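Local atomic coordinates of putative NADPH-dependent oxidoreductase (Desulfitobacterium hafniense DCB-2, PDB entry 3DB2), a protein that probably catalyses an NADP(H)-dependent oxidation or reduction of a so far unidentified substrate, as a member of the GFO/IDH/MocA oxidoreductase family. Residues T320-G323 with A324-L328. Numbering follows the deposited sequence.
Sequences TEIG and AEASL
Gly323 and Ser327 close the first turn of helix 324-343, with Gly323 at the N-cap position and its carbonyl turned along the new helix. Gly323 O accepts two bonds from the same residue. The backbone Ser327 N donates to Gly323 O at 2.9 Å, close to straight (161° at the hydrogen) and slightly tilted from the carbonyl plane. Ser327 OG adds a second bond, 2.8 Å to Gly323 O, from above that plane, 42° out of it. The serine hydroxyl can bend back this way because OG sits beside its own backbone N and anti to the carbonyl carbon (chi1 -55°). Ile322 completes the junction by laying its CG2 branch against the turn. With that methyl anti to the backbone N, Ile322 CG2 lies 4.0 Å from Ala326 CB, methyl against methyl. Were Ser327 an alanine, Gly323 O would probably lose one of its two bonds from this residue, and a small gap would be likely to open beside the Ile322 methyl. The loop itself is tied to the Rossmann domain through backbone hydrogen bonds between Ile322 and Cys122 of strand 120-123; separately, Glu321 forms salt bridges with Arg127 and with Arg133 of helix 130-140. Ser327 also touches Cys122 and His124, so the helix start packs against the end of that strand. The same methyl, Ile322 CG2, lies 3.4 Å from Ser327 OG.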
loop_
_atom_site.group_PDB
_atom_site.type_symbol
_atom_site.label_atom_id
_atom_site.label_comp_id
_atom_site.label_asym_id
_atom_site.label_seq_id
_atom_site.Cartn_x
_atom_site.Cartn_y
_atom_site.Cartn_z
ATOM N N THR C 320 -7.146 25.755 18.214
ATOM C CA THR C 320 -6.915 24.307 18.351
ATOM C C THR C 320 -6.190 23.765 17.132
ATOM O O THR C 320 -5.990 24.513 16.158
ATOM C CB THR C 320 -8.230 23.539 18.494
ATOM O OG1 THR C 320 -8.879 23.584 17.214
ATOM C CG2 THR C 320 -9.076 24.175 19.576
ATOM N N GLU C 321 -5.786 22.487 17.151
ATOM C CA GLU C 321 -4.947 22.016 16.047
ATOM C C GLU C 321 -5.738 21.704 14.789
ATOM O O GLU C 321 -5.132 21.694 13.718
ATOM C CB GLU C 321 -4.147 20.773 16.455
ATOM C CG GLU C 321 -2.952 20.524 15.538
ATOM C CD GLU C 321 -2.087 19.383 16.034
ATOM O OE1 GLU C 321 -2.031 19.125 17.252
ATOM O OE2 GLU C 321 -1.467 18.704 15.204
ATOM N N ILE C 322 -7.039 21.410 14.911
ATOM C CA ILE C 322 -7.817 20.953 13.789
ATOM C C ILE C 322 -9.152 21.693 13.718
ATOM O O ILE C 322 -10.145 21.228 14.295
ATOM C CB ILE C 322 -8.157 19.449 13.804
ATOM C CG1 ILE C 322 -7.037 18.522 14.239
ATOM C CG2 ILE C 322 -8.650 19.076 12.416
ATOM C CD1 ILE C 322 -7.383 17.046 14.192
ATOM N N GLY C 323 -9.116 22.804 13.012
ATOM C CA GLY C 323 -10.275 23.652 12.793
ATOM C C GLY C 323 -11.208 23.107 11.729
ATOM O O GLY C 323 -11.015 22.025 11.164
ATOM N N ALA C 324 -12.252 23.898 11.458
ATOM C CA ALA C 324 -13.314 23.577 10.513
ATOM C C ALA C 324 -12.754 23.420 9.103
ATOM O O ALA C 324 -13.188 22.518 8.397
ATOM C CB ALA C 324 -14.405 24.648 10.508
ATOM N N GLU C 325 -11.798 24.262 8.740
ATOM C CA GLU C 325 -11.223 24.203 7.396
ATOM C C GLU C 325 -10.443 22.906 7.179
ATOM O O GLU C 325 -10.632 22.190 6.193
ATOM C CB GLU C 325 -10.294 25.384 7.205
ATOM C CG GLU C 325 -10.177 25.975 5.825
ATOM C CD GLU C 325 -9.324 27.243 5.939
ATOM O OE1 GLU C 325 -8.092 27.115 6.113
ATOM O OE2 GLU C 325 -9.934 28.334 5.867
ATOM N N ALA C 326 -9.558 22.624 8.112
ATOM C CA ALA C 326 -8.715 21.446 8.127
ATOM C C ALA C 326 -9.603 20.201 8.129
ATOM O O ALA C 326 -9.372 19.271 7.364
ATOM C CB ALA C 326 -7.759 21.489 9.291
ATOM N N SER C 327 -10.621 20.197 8.975
ATOM C CA SER C 327 -11.519 19.032 9.024
ATOM C C SER C 327 -12.227 18.839 7.697
ATOM O O SER C 327 -12.379 17.711 7.212
ATOM C CB SER C 327 -12.554 19.186 10.143
ATOM O OG SER C 327 -11.907 19.415 11.377
ATOM N N LEU C 328 -12.656 19.969 7.128
ATOM C CA LEU C 328 -13.337 19.980 5.834
ATOM C C LEU C 328 -12.375 19.385 4.805
ATOM O O LEU C 328 -12.830 18.654 3.935
ATOM C CB LEU C 328 -13.800 21.385 5.476
ATOM C CG LEU C 328 -14.702 21.566 4.254
ATOM C CD1 LEU C 328 -15.555 22.812 4.407
ATOM C CD2 LEU C 328 -13.917 21.643 2.963
#